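Local atomic coordinates of extracellular solute-binding protein family 5 (Brucella melitensis, PDB entry 4ONY), a protein that probably acts as the periplasmic substrate-binding component of an ABC transporter, capturing peptides or related solutes for import. Residues 320-325 against 482-487; 329-334 against 434-439; 86-91 against 115-120. All blocks are in the same frame, centred on the assembly; numbering follows the deposited sequence. Where two conformers were deposited one is given.

Contact 1: 320-325 against 482-487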
ATOM      1  N   PRO A 320       7.155  10.973  29.039  1.00 14.72           N
ATOM      2  CA  PRO A 320       7.168  10.095  30.198  1.00 14.38           C
ATOM      3  C   PRO A 320       5.797   9.423  30.517  1.00 13.80           C
ATOM      4  O   PRO A 320       5.725   8.265  30.984  1.00 13.98           O
ATOM      5  CB  PRO A 320       7.581  11.050  31.316  1.00 15.71           C
ATOM      6  CG  PRO A 320       8.507  12.020  30.606  1.00 15.85           C
ATOM      7  CD  PRO A 320       7.924  12.204  29.254  1.00 15.63           C
ATOM      8  N   ILE A 321       4.705  10.133  30.294  1.00 13.39           N
ATOM      9  CA  ILE A 321       3.388   9.541  30.556  1.00 13.32           C
ATOM     10  C   ILE A 321       3.194   8.191  29.866  1.00 12.47           C
ATOM     11  O   ILE A 321       2.406   7.382  30.338  1.00 12.02           O
ATOM     12  CB  ILE A 321       2.224  10.445  30.100  1.00 13.88           C
ATOM     13  CG1 ILE A 321       2.418  10.870  28.656  1.00 14.12           C
ATOM     14  CG2 ILE A 321       2.106  11.644  31.032  1.00 14.56           C
ATOM     15  CD1 ILE A 321       1.232  11.601  28.080  1.00 14.92           C
ATOM     16  N   PHE A 322       3.883   7.970  28.737  1.00 12.11           N
ATOM     17  CA  PHE A 322       3.660   6.785  27.908  1.00 11.69           C
ATOM     18  C   PHE A 322       4.934   5.937  27.738  1.00 12.00           C
ATOM     19  O   PHE A 322       4.995   5.088  26.852  1.00 11.63           O
ATOM     20  CB  PHE A 322       3.155   7.188  26.521  1.00 11.74           C
ATOM     21  CG  PHE A 322       1.743   7.769  26.468  1.00 11.39           C
ATOM     22  CD1 PHE A 322       0.738   7.362  27.342  1.00 12.16           C
ATOM     23  CD2 PHE A 322       1.406   8.610  25.446  1.00 11.67           C
ATOM     24  CE1 PHE A 322      -0.546   7.869  27.257  1.00 11.87           C
ATOM     25  CE2 PHE A 322       0.124   9.119  25.331  1.00 11.70           C
ATOM     26  CZ  PHE A 322      -0.852   8.739  26.241  1.00 11.66           C
ATOM     27  N   ALA A 323       5.937   6.141  28.595  1.00 11.95           N
ATOM     28  CA  ALA A 323       7.162   5.391  28.478  1.00 12.20           C
ATOM     29  C   ALA A 323       7.054   3.917  28.907  1.00 11.95           C
ATOM     30  O   ALA A 323       7.846   3.069  28.486  1.00 11.36           O
ATOM     31  CB  ALA A 323       8.249   6.084  29.282  1.00 13.11           C
ATOM     32  N   ASP A 324       6.059   3.611  29.721  1.00 11.75           N
ATOM     33  CA  ASP A 324       5.955   2.305  30.352  1.00 11.46           C
ATOM     34  C   ASP A 324       5.010   1.498  29.512  1.00 11.13           C
ATOM     35  O   ASP A 324       3.811   1.815  29.407  1.00 10.57           O
ATOM     36  CB  ASP A 324       5.415   2.480  31.801  1.00 11.95           C
ATOM     37  CG  ASP A 324       5.465   1.211  32.618  1.00 12.25           C
ATOM     38  OD1 ASP A 324       5.392   0.113  32.025  1.00 12.39           O
ATOM     39  OD2 ASP A 324       5.586   1.339  33.860  1.00 12.31           O
ATOM     40  N   ARG A 325       5.487   0.391  28.953  1.00 10.98           N
ATOM     41  CA  ARG A 325       4.622  -0.407  28.117  1.00 11.01           C
ATOM     42  C   ARG A 325       3.423  -1.008  28.820  1.00 11.23           C
ATOM     43  O   ARG A 325       2.432  -1.357  28.153  1.00 10.97           O
ATOM     44  CB  ARG A 325       5.384  -1.551  27.441  1.00 11.15           C
ATOM     45  CG  ARG A 325       5.754  -2.702  28.360  1.00 11.69           C
ATOM     46  CD  ARG A 325       6.482  -3.797  27.530  1.00 12.10           C
ATOM     47  NE  ARG A 325       6.730  -5.014  28.321  1.00 12.87           N
ATOM     48  CZ  ARG A 325       7.429  -6.054  27.839  1.00 12.61           C
ATOM     49  NH1 ARG A 325       7.974  -5.958  26.633  1.00 12.29           N
ATOM     50  NH2 ARG A 325       7.593  -7.137  28.547  1.00 12.33           N
ATOM     51  N   TYR A 482       3.555  15.824  20.428  1.00 14.05           N
ATOM     52  CA  TYR A 482       2.221  15.335  20.747  1.00 14.13           C
ATOM     53  C   TYR A 482       2.328  14.203  21.804  1.00 13.35           C
ATOM     54  O   TYR A 482       3.387  13.582  21.946  1.00 12.88           O
ATOM     55  CB  TYR A 482       1.490  14.811  19.490  1.00 14.31           C
ATOM     56  CG  TYR A 482       2.321  13.806  18.716  1.00 14.42           C
ATOM     57  CD1 TYR A 482       2.349  12.467  19.078  1.00 14.23           C
ATOM     58  CD2 TYR A 482       3.094  14.212  17.629  1.00 14.51           C
ATOM     59  CE1 TYR A 482       3.134  11.551  18.386  1.00 14.47           C
ATOM     60  CE2 TYR A 482       3.879  13.311  16.943  1.00 14.41           C
ATOM     61  CZ  TYR A 482       3.897  11.974  17.329  1.00 13.93           C
ATOM     62  OH  TYR A 482       4.707  11.111  16.658  1.00 13.69           O
ATOM     63  N   ASP A 483       1.230  13.954  22.511  1.00 12.83           N
ATOM     64  CA  ASP A 483       1.088  12.807  23.384  1.00 12.54           C
ATOM     65  C   ASP A 483       0.599  11.624  22.551  1.00 12.86           C
ATOM     66  O   ASP A 483       1.217  10.555  22.542  1.00 12.47           O
ATOM     67  CB  ASP A 483       0.080  13.084  24.517  1.00 12.52           C
ATOM     68  CG  ASP A 483       0.562  14.143  25.485  1.00 12.77           C
ATOM     69  OD1 ASP A 483       1.801  14.302  25.622  1.00 12.27           O
ATOM     70  OD2 ASP A 483      -0.294  14.813  26.094  1.00 12.60           O
ATOM     71  N   MET A 484      -0.516  11.828  21.862  1.00 12.86           N
ATOM     72  CA  MET A 484      -1.173  10.774  21.090  1.00 12.97           C
ATOM     73  C   MET A 484      -1.761  11.389  19.820  1.00 13.59           C
ATOM     74  O   MET A 484      -2.222  12.589  19.850  1.00 13.30           O
ATOM     75  CB  MET A 484      -2.282  10.136  21.934  1.00 13.40           C
ATOM     76  CG  MET A 484      -3.070   9.052  21.208  1.00 13.88           C
ATOM     77  SD  MET A 484      -4.293   8.193  22.226  1.00 13.96           S
ATOM     78  CE  MET A 484      -3.240   7.152  23.227  1.00 14.09           C
ATOM     79  N   ILE A 485      -1.727  10.621  18.726  1.00 12.94           N
ATOM     80  CA  ILE A 485      -2.365  10.976  17.457  1.00 13.47           C
ATOM     81  C   ILE A 485      -3.049   9.734  16.900  1.00 14.14           C
ATOM     82  O   ILE A 485      -2.877   8.640  17.441  1.00 15.13           O
ATOM     83  CB  ILE A 485      -1.316  11.440  16.369  1.00 13.53           C
ATOM     84  CG1 ILE A 485      -0.211  10.392  16.181  1.00 13.17           C
ATOM     85  CG2 ILE A 485      -0.689  12.798  16.749  1.00 13.87           C
ATOM     86  CD1 ILE A 485       0.834  10.707  15.114  1.00 14.05           C
ATOM     87  N   LEU A 486      -3.755   9.892  15.781  1.00 14.56           N
ATOM     88  CA  LEU A 486      -4.141   8.764  14.946  0.50 15.10           C
ATOM     89  C   LEU A 486      -3.055   8.598  13.867  1.00 15.32           C
ATOM     90  O   LEU A 486      -2.604   9.588  13.263  1.00 15.82           O
ATOM     91  CB  LEU A 486      -5.521   8.982  14.309  0.50 15.69           C
ATOM     92  CG  LEU A 486      -6.785   8.895  15.179  0.50 15.90           C
ATOM     93  CD1 LEU A 486      -7.122  10.245  15.762  0.50 16.43           C
ATOM     94  CD2 LEU A 486      -7.970   8.467  14.356  0.50 16.28           C
ATOM     95  N   GLY A 487      -2.636   7.364  13.630  1.00 15.13           N
ATOM     96  CA  GLY A 487      -1.607   7.054  12.627  1.00 15.92           C
ATOM     97  C   GLY A 487      -2.042   5.956  11.684  1.00 16.30           C
ATOM     98  O   GLY A 487      -2.797   5.070  12.065  1.00 16.79           O
TER
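I321 and F322 meet D483 and M484 through a side-chain methyl, a ring edge and a sulfur-borne methyl. The geometry of I321 sets up the first. Its CG1 sits between the backbone N and the carbonyl carbon (chi1 52°), and an extended end places I321 CD1 over one face of the D483 carboxylate, almost straight above D483 CG at 3.7 Å. The same methyl lies over the centre of the F322 ring, 3.8 Å above its plane, so one carbon packs on both an aromatic face and a carboxylate. The side chains of I321 and D483 cross at about a right angle.

F322 uses its rim instead. The ring points its CE2 corner at the main chain of D483, and the carbonyl oxygen D483 O lies near the ring plane, 3.3 Å from F322 CE2. At the next ring atom, F322 CZ, the methyl CE of M484 approaches at 4.2 Å. This looser contact is oblique to the ring, and the bend in the M484 chain at chi3 (-75°) brings CE there. F315 and F436 add edge-to-face ring contacts to F322.

The D483 carboxylate has polar partners of its own: OD1 forms a salt bridge with R319, and OD2 accepts a hydrogen bond from the backbone N of E437. Those two bonds would restrict its rotation while I321 CD1 packs on that face. The ring edge, carrying slightly positive hydrogens, is a favourable neighbour for the electron-rich D483 O. Together these features imply a contact held by dispersion and weak electrostatics across the segments: the charge of D483 is probably offset in part by R319, and a methyl rests on the carboxylate face while its oxygens are bonded to R319 and E437.

Contact 2: 329-334 against 434-439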
ATOM      1  N   GLN A 329      -0.299  -0.764  27.464  1.00 11.84           N
ATOM      2  CA  GLN A 329      -1.123  -1.971  27.386  1.00 12.97           C
ATOM      3  C   GLN A 329      -2.494  -1.764  28.049  1.00 13.05           C
ATOM      4  O   GLN A 329      -3.519  -2.080  27.463  1.00 12.69           O
ATOM      5  CB  GLN A 329      -0.395  -3.133  28.047  1.00 14.44           C
ATOM      6  CG  GLN A 329      -0.972  -4.537  27.887  1.00 16.44           C
ATOM      7  CD  GLN A 329      -0.238  -5.531  28.814  1.00 18.43           C
ATOM      8  OE1 GLN A 329       0.701  -5.174  29.583  1.00 21.87           O
ATOM      9  NE2 GLN A 329      -0.654  -6.725  28.774  1.00 19.52           N
ATOM     10  N   ALA A 330      -2.504  -1.230  29.278  1.00 12.89           N
ATOM     11  CA  ALA A 330      -3.758  -0.905  29.978  1.00 13.03           C
ATOM     12  C   ALA A 330      -4.650   0.031  29.159  1.00 13.04           C
ATOM     13  O   ALA A 330      -5.865  -0.212  29.016  1.00 12.69           O
ATOM     14  CB  ALA A 330      -3.464  -0.234  31.318  1.00 13.14           C
ATOM     15  N   LEU A 331      -4.077   1.120  28.662  1.00 13.31           N
ATOM     16  CA  LEU A 331      -4.899   2.128  27.960  1.00 14.60           C
ATOM     17  C   LEU A 331      -5.483   1.594  26.649  1.00 14.94           C
ATOM     18  O   LEU A 331      -6.586   1.955  26.282  1.00 15.46           O
ATOM     19  CB  LEU A 331      -4.118   3.404  27.691  1.00 15.37           C
ATOM     20  CG  LEU A 331      -3.653   4.114  28.976  1.00 16.94           C
ATOM     21  CD1 LEU A 331      -2.841   5.354  28.638  1.00 18.17           C
ATOM     22  CD2 LEU A 331      -4.676   4.440  30.030  1.00 17.29           C
ATOM     23  N   GLY A 332      -4.712   0.767  25.952  1.00 15.14           N
ATOM     24  CA  GLY A 332      -5.180   0.027  24.793  1.00 15.73           C
ATOM     25  C   GLY A 332      -6.423  -0.822  25.057  1.00 16.77           C
ATOM     26  O   GLY A 332      -7.258  -0.952  24.174  1.00 18.98           O
ATOM     27  N   LEU A 333      -6.563  -1.387  26.254  1.00 15.57           N
ATOM     28  CA  LEU A 333      -7.701  -2.272  26.519  1.00 15.71           C
ATOM     29  C   LEU A 333      -9.013  -1.484  26.571  1.00 15.66           C
ATOM     30  O   LEU A 333     -10.093  -2.071  26.430  1.00 16.63           O
ATOM     31  CB  LEU A 333      -7.498  -2.991  27.866  1.00 15.77           C
ATOM     32  CG  LEU A 333      -6.308  -3.912  27.975  1.00 15.77           C
ATOM     33  CD1 LEU A 333      -6.096  -4.309  29.433  1.00 15.55           C
ATOM     34  CD2 LEU A 333      -6.453  -5.130  27.080  1.00 15.84           C
ATOM     35  N   LEU A 334      -8.929  -0.161  26.769  1.00 14.93           N
ATOM     36  CA  LEU A 334     -10.122   0.631  27.037  1.00 15.27           C
ATOM     37  C   LEU A 334     -10.904   1.110  25.804  1.00 15.30           C
ATOM     38  O   LEU A 334     -12.071   1.544  25.932  1.00 14.82           O
ATOM     39  CB  LEU A 334      -9.768   1.817  27.911  1.00 15.38           C
ATOM     40  CG  LEU A 334      -9.213   1.427  29.265  1.00 15.49           C
ATOM     41  CD1 LEU A 334      -8.758   2.657  29.977  1.00 16.05           C
ATOM     42  CD2 LEU A 334     -10.283   0.719  30.101  1.00 16.16           C
ATOM     43  N   PHE A 434      -3.663  11.793  36.021  1.00 15.07           N
ATOM     44  CA  PHE A 434      -3.211  11.327  34.705  1.00 15.00           C
ATOM     45  C   PHE A 434      -4.035  12.027  33.628  1.00 14.34           C
ATOM     46  O   PHE A 434      -5.268  11.952  33.627  1.00 14.74           O
ATOM     47  CB  PHE A 434      -3.337   9.804  34.576  1.00 15.54           C
ATOM     48  CG  PHE A 434      -2.606   9.240  33.388  1.00 15.85           C
ATOM     49  CD1 PHE A 434      -1.263   9.489  33.214  1.00 16.48           C
ATOM     50  CD2 PHE A 434      -3.234   8.450  32.465  1.00 16.60           C
ATOM     51  CE1 PHE A 434      -0.543   8.969  32.121  1.00 16.86           C
ATOM     52  CE2 PHE A 434      -2.547   7.905  31.391  1.00 16.33           C
ATOM     53  CZ  PHE A 434      -1.197   8.164  31.196  1.00 16.08           C
ATOM     54  N   ALA A 435      -3.348  12.685  32.716  1.00 13.75           N
ATOM     55  CA  ALA A 435      -3.971  13.465  31.684  1.00 13.66           C
ATOM     56  C   ALA A 435      -3.082  13.507  30.443  1.00 13.42           C
ATOM     57  O   ALA A 435      -1.871  13.475  30.564  1.00 12.88           O
ATOM     58  CB  ALA A 435      -4.195  14.863  32.192  1.00 14.00           C
ATOM     59  N   PHE A 436      -3.693  13.565  29.264  1.00 13.18           N
ATOM     60  CA  PHE A 436      -2.943  13.710  28.059  1.00 13.51           C
ATOM     61  C   PHE A 436      -3.800  14.269  26.946  1.00 13.68           C
ATOM     62  O   PHE A 436      -5.024  14.412  27.100  1.00 13.04           O
ATOM     63  CB  PHE A 436      -2.289  12.396  27.628  1.00 13.59           C
ATOM     64  CG  PHE A 436      -3.238  11.294  27.249  1.00 13.47           C
ATOM     65  CD1 PHE A 436      -3.594  11.100  25.914  1.00 13.50           C
ATOM     66  CD2 PHE A 436      -3.654  10.357  28.189  1.00 13.77           C
ATOM     67  CE1 PHE A 436      -4.402  10.046  25.549  1.00 13.47           C
ATOM     68  CE2 PHE A 436      -4.441   9.281  27.828  1.00 13.39           C
ATOM     69  CZ  PHE A 436      -4.831   9.138  26.503  1.00 13.56           C
ATOM     70  N   GLU A 437      -3.146  14.643  25.859  1.00 13.47           N
ATOM     71  CA  GLU A 437      -3.814  15.235  24.704  1.00 14.00           C
ATOM     72  C   GLU A 437      -3.830  14.296  23.492  1.00 13.95           C
ATOM     73  O   GLU A 437      -2.796  13.705  23.127  1.00 14.56           O
ATOM     74  CB  GLU A 437      -3.079  16.529  24.298  1.00 15.03           C
ATOM     75  CG  GLU A 437      -3.622  17.238  23.070  1.00 15.09           C
ATOM     76  CD  GLU A 437      -2.723  18.362  22.665  1.00 16.10           C
ATOM     77  OE1 GLU A 437      -1.766  18.157  21.917  1.00 16.81           O
ATOM     78  OE2 GLU A 437      -2.988  19.505  23.061  1.00 17.98           O
ATOM     79  N   ILE A 438      -4.965  14.200  22.827  1.00 13.46           N
ATOM     80  CA  ILE A 438      -5.021  13.580  21.498  1.00 13.72           C
ATOM     81  C   ILE A 438      -5.109  14.688  20.433  1.00 14.24           C
ATOM     82  O   ILE A 438      -6.109  15.448  20.401  1.00 14.93           O
ATOM     83  CB  ILE A 438      -6.208  12.627  21.346  1.00 13.09           C
ATOM     84  CG1 ILE A 438      -6.162  11.531  22.428  1.00 12.83           C
ATOM     85  CG2 ILE A 438      -6.179  11.979  19.969  1.00 13.01           C
ATOM     86  CD1 ILE A 438      -7.362  10.605  22.424  1.00 13.21           C
ATOM     87  N   MET A 439      -4.075  14.806  19.598  1.00 14.87           N
ATOM     88  CA  MET A 439      -4.067  15.779  18.518  1.00 15.83           C
ATOM     89  C   MET A 439      -4.755  15.129  17.309  1.00 16.48           C
ATOM     90  O   MET A 439      -4.304  14.057  16.792  1.00 15.85           O
ATOM     91  CB  MET A 439      -2.653  16.211  18.157  1.00 17.23           C
ATOM     92  CG  MET A 439      -2.588  17.318  17.088  1.00 18.00           C
ATOM     93  SD  MET A 439      -0.926  18.000  16.740  1.00 21.98           S
ATOM     94  CE  MET A 439      -0.088  16.512  16.036  1.00 20.00           C
TER
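L331 reaches from helix 325-333 and touches F434, just ahead of strand 435-440, and F436 within it, through a single methyl. L331 CD1 lies 3.8 Å from F434 CE2 and 4.1 Å from F434 CZ, near the plane of that ring, so the methyl abuts the rim of the phenyl group rather than covering a face. The two side chains come from opposite directions. F434 has CG anti to the backbone N (chi1 -167°), which extends its ring into the space between strand and helix and makes the meeting possible although the nearest CA atoms, those of L331 and F434, are 11.5 Å apart.

This is the tight part. The second touch is looser: L331 CD1 to F436 CE2 is 4.3 Å, at an oblique angle to the ring. All three touching residues are buried, and the surroundings add to the packing, with L456 and I461 against L331 and F419 edge-to-face with F434. The more open sides face elsewhere. On the strand, A435 and E437 are partly exposed, and E437 forms a salt bridge with R476; on the helix, G332 and L333 are partly exposed.

Only 95 Å² is buried between the segments, all of it by apolar side chains. The chemistry implies a non-directional hydrophobic join, sensitive to shape rather than charge, linking the helix to the sheet through one leucine methyl, the edge of F434 and an oblique approach to F436.

Contact 3: 86-91 against 115-120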
ATOM      1  N   THR A  86       7.364  -1.232 -18.094  1.00 14.78           N
ATOM      2  CA  THR A  86       8.563  -1.683 -17.409  1.00 14.75           C
ATOM      3  C   THR A  86       9.139  -2.909 -18.144  1.00 14.48           C
ATOM      4  O   THR A  86       8.495  -3.472 -19.054  1.00 14.26           O
ATOM      5  CB  THR A  86       8.211  -2.114 -15.989  1.00 14.64           C
ATOM      6  OG1 THR A  86       7.175  -3.096 -16.071  1.00 14.95           O
ATOM      7  CG2 THR A  86       7.745  -0.929 -15.218  1.00 14.79           C
ATOM      8  N   LEU A  87      10.333  -3.328 -17.738  1.00 14.18           N
ATOM      9  CA  LEU A  87      10.929  -4.486 -18.370  1.00 14.55           C
ATOM     10  C   LEU A  87      10.120  -5.730 -18.077  1.00 14.52           C
ATOM     11  O   LEU A  87       9.977  -6.614 -18.930  1.00 14.36           O
ATOM     12  CB  LEU A  87      12.370  -4.654 -17.920  1.00 14.93           C
ATOM     13  CG  LEU A  87      13.269  -3.554 -18.520  1.00 15.14           C
ATOM     14  CD1 LEU A  87      14.550  -3.392 -17.707  1.00 15.63           C
ATOM     15  CD2 LEU A  87      13.648  -3.867 -19.971  1.00 15.47           C
ATOM     16  N   MET A  88       9.610  -5.823 -16.849  1.00 14.38           N
ATOM     17  CA  MET A  88       8.844  -7.024 -16.419  1.00 14.55           C
ATOM     18  C   MET A  88       7.609  -6.574 -15.672  1.00 14.49           C
ATOM     19  O   MET A  88       7.597  -5.463 -15.100  1.00 13.58           O
ATOM     20  CB  MET A  88       9.706  -7.928 -15.540  1.00 15.31           C
ATOM     21  CG  MET A  88      10.981  -8.404 -16.246  1.00 16.23           C
ATOM     22  SD  MET A  88      11.923  -9.623 -15.318  1.00 17.31           S
ATOM     23  CE  MET A  88      10.828 -11.029 -15.486  1.00 17.27           C
ATOM     24  N   LEU A  89       6.582  -7.409 -15.708  1.00 14.79           N
ATOM     25  CA  LEU A  89       5.266  -7.067 -15.197  1.00 16.04           C
ATOM     26  C   LEU A  89       4.941  -7.820 -13.916  1.00 16.74           C
ATOM     27  O   LEU A  89       5.027  -9.055 -13.864  1.00 16.08           O
ATOM     28  CB  LEU A  89       4.208  -7.435 -16.238  1.00 16.78           C
ATOM     29  CG  LEU A  89       2.751  -7.169 -15.888  1.00 17.78           C
ATOM     30  CD1 LEU A  89       2.451  -5.693 -15.748  1.00 18.41           C
ATOM     31  CD2 LEU A  89       1.861  -7.801 -16.944  1.00 18.78           C
ATOM     32  N   ARG A  90       4.509  -7.089 -12.911  1.00 16.41           N
ATOM     33  CA  ARG A  90       4.174  -7.690 -11.640  1.00 18.49           C
ATOM     34  C   ARG A  90       2.867  -8.513 -11.721  1.00 17.22           C
ATOM     35  O   ARG A  90       1.840  -7.994 -12.173  1.00 18.35           O
ATOM     36  CB  ARG A  90       4.009  -6.529 -10.678  1.00 20.07           C
ATOM     37  CG  ARG A  90       3.682  -6.914  -9.273  1.00 22.12           C
ATOM     38  CD  ARG A  90       4.941  -6.971  -8.496  1.00 22.25           C
ATOM     39  NE  ARG A  90       4.670  -7.221  -7.099  1.00 21.98           N
ATOM     40  CZ  ARG A  90       4.916  -6.372  -6.122  1.00 21.95           C
ATOM     41  NH1 ARG A  90       5.414  -5.190  -6.369  1.00 23.30           N
ATOM     42  NH2 ARG A  90       4.678  -6.716  -4.872  1.00 21.79           N
ATOM     43  N   SER A  91       2.874  -9.779 -11.314  1.00 16.37           N
ATOM     44  CA  SER A  91       1.613 -10.487 -11.124  1.00 16.49           C
ATOM     45  C   SER A  91       0.915 -10.013  -9.847  1.00 16.31           C
ATOM     46  O   SER A  91       1.522  -9.963  -8.784  1.00 17.36           O
ATOM     47  CB  SER A  91       1.788 -11.994 -11.000  1.00 16.72           C
ATOM     48  OG  SER A  91       0.567 -12.619 -10.571  1.00 16.60           O
ATOM     49  N   VAL A 115      22.096  -8.262 -13.270  1.00 21.57           N
ATOM     50  CA  VAL A 115      20.898  -8.790 -13.907  1.00 21.29           C
ATOM     51  C   VAL A 115      20.975  -8.445 -15.382  1.00 22.41           C
ATOM     52  O   VAL A 115      21.461  -7.383 -15.750  1.00 24.30           O
ATOM     53  CB  VAL A 115      19.584  -8.283 -13.241  1.00 20.23           C
ATOM     54  CG1 VAL A 115      19.437  -6.780 -13.387  1.00 20.38           C
ATOM     55  CG2 VAL A 115      18.347  -8.974 -13.830  1.00 19.96           C
ATOM     56  N   GLU A 116      20.527  -9.348 -16.230  1.00 22.68           N
ATOM     57  CA  GLU A 116      20.584  -9.139 -17.667  1.00 23.98           C
ATOM     58  C   GLU A 116      19.219  -9.448 -18.311  1.00 22.34           C
ATOM     59  O   GLU A 116      18.615 -10.456 -18.012  1.00 21.88           O
ATOM     60  CB  GLU A 116      21.710  -9.984 -18.285  1.00 25.72           C
ATOM     61  CG  GLU A 116      21.814  -9.869 -19.815  1.00 28.42           C
ATOM     62  CD  GLU A 116      23.110 -10.494 -20.377  1.00 31.93           C
ATOM     63  OE1 GLU A 116      23.919 -11.024 -19.608  1.00 33.65           O
ATOM     64  OE2 GLU A 116      23.389 -10.396 -21.579  1.00 36.63           O
ATOM     65  N   PHE A 117      18.758  -8.546 -19.168  1.00 21.39           N
ATOM     66  CA  PHE A 117      17.444  -8.625 -19.808  1.00 20.38           C
ATOM     67  C   PHE A 117      17.649  -8.728 -21.279  1.00 20.75           C
ATOM     68  O   PHE A 117      18.538  -8.047 -21.832  1.00 22.19           O
ATOM     69  CB  PHE A 117      16.653  -7.348 -19.536  1.00 19.75           C
ATOM     70  CG  PHE A 117      16.428  -7.075 -18.075  1.00 19.35           C
ATOM     71  CD1 PHE A 117      15.382  -7.701 -17.383  1.00 18.68           C
ATOM     72  CD2 PHE A 117      17.242  -6.186 -17.391  1.00 18.70           C
ATOM     73  CE1 PHE A 117      15.164  -7.449 -16.029  1.00 18.23           C
ATOM     74  CE2 PHE A 117      17.045  -5.959 -16.044  1.00 18.53           C
ATOM     75  CZ  PHE A 117      16.001  -6.574 -15.361  1.00 18.34           C
ATOM     76  N   THR A 118      16.843  -9.545 -21.928  1.00 19.87           N
ATOM     77  CA  THR A 118      16.834  -9.603 -23.369  1.00 20.26           C
ATOM     78  C   THR A 118      15.461  -9.154 -23.813  1.00 19.78           C
ATOM     79  O   THR A 118      14.460  -9.730 -23.396  1.00 18.45           O
ATOM     80  CB  THR A 118      17.165 -11.009 -23.869  1.00 20.98           C
ATOM     81  OG1 THR A 118      18.391 -11.418 -23.274  1.00 21.56           O
ATOM     82  CG2 THR A 118      17.277 -11.075 -25.400  1.00 21.68           C
ATOM     83  N   LEU A 119      15.435  -8.089 -24.615  1.00 20.13           N
ATOM     84  CA  LEU A 119      14.195  -7.489 -25.077  1.00 20.90           C
ATOM     85  C   LEU A 119      13.508  -8.370 -26.111  1.00 21.67           C
ATOM     86  O   LEU A 119      14.155  -9.094 -26.865  1.00 22.46           O
ATOM     87  CB  LEU A 119      14.446  -6.120 -25.701  1.00 21.50           C
ATOM     88  CG  LEU A 119      15.168  -5.090 -24.813  1.00 21.45           C
ATOM     89  CD1 LEU A 119      15.402  -3.789 -25.582  1.00 21.76           C
ATOM     90  CD2 LEU A 119      14.336  -4.839 -23.578  1.00 21.47           C
ATOM     91  N   ASN A 120      12.190  -8.301 -26.109  1.00 21.29           N
ATOM     92  CA  ASN A 120      11.375  -8.996 -27.071  1.00 21.70           C
ATOM     93  C   ASN A 120      11.529  -8.328 -28.443  1.00 21.99           C
ATOM     94  O   ASN A 120      11.386  -7.104 -28.552  1.00 20.97           O
ATOM     95  CB  ASN A 120       9.922  -8.911 -26.605  1.00 21.45           C
ATOM     96  CG  ASN A 120       9.009  -9.810 -27.405  1.00 21.70           C
ATOM     97  OD1 ASN A 120       8.995  -9.751 -28.660  1.00 22.42           O
ATOM     98  ND2 ASN A 120       8.231 -10.625 -26.711  1.00 20.90           N
TER
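L87 meets F117 and L119 with its two branches, and its path can be traced atom by atom. CB comes first, and L87 CB lies 4.3 Å from F117 CD1. CG makes no approach that close, but it divides the chain into two working methyls. L87 CD1 sits over one face of the F117 ring, 3.9 Å from the ring centroid and 13° off the normal, which is a CH-pi contact. L87 CD2 turns to the other neighbour and meets L119 CD2 at 3.8 Å, methyl to methyl.

The ring edge is occupied separately. M88 SD lies 4.0 Å from F117 CE1 and 88° off the ring normal, essentially in the plane, giving a Met-aromatic contact; the bend of M88 at chi3 (71°) turns CE aside. One leucine and one sulfur thus take one face and one edge of the phenyl group, while I185 and A186 of helix 181-187 also touch it.

Strands 88-90 and 114-119 both pair antiparallel with strand 97-108, so this cluster belongs to the hydrophobic core between an antiparallel sheet and a helix, consistent with the extra domain found in family 5 solute-binding proteins.

How the contacts relate
Both segments of contact 3 precede those of the other two along the chain; contact 2 lies within the span between the two segments of contact 1. Contacts 1 and 2 are neighbours, with centres 8 Å apart. They share the mixed sheet in which strands 484-489 and 435-440 run parallel side by side, joined by a probable hydrogen bond from M439 N to M484 O. Contact 3 belongs to a separate antiparallel sheet on the opposite side of the chain's centre, with its centre about 46 Å from that of contact 1 and 50 Å from that of contact 2. The contacts therefore lie in two well-separated cores, consistent with the multi-domain build of this transporter family.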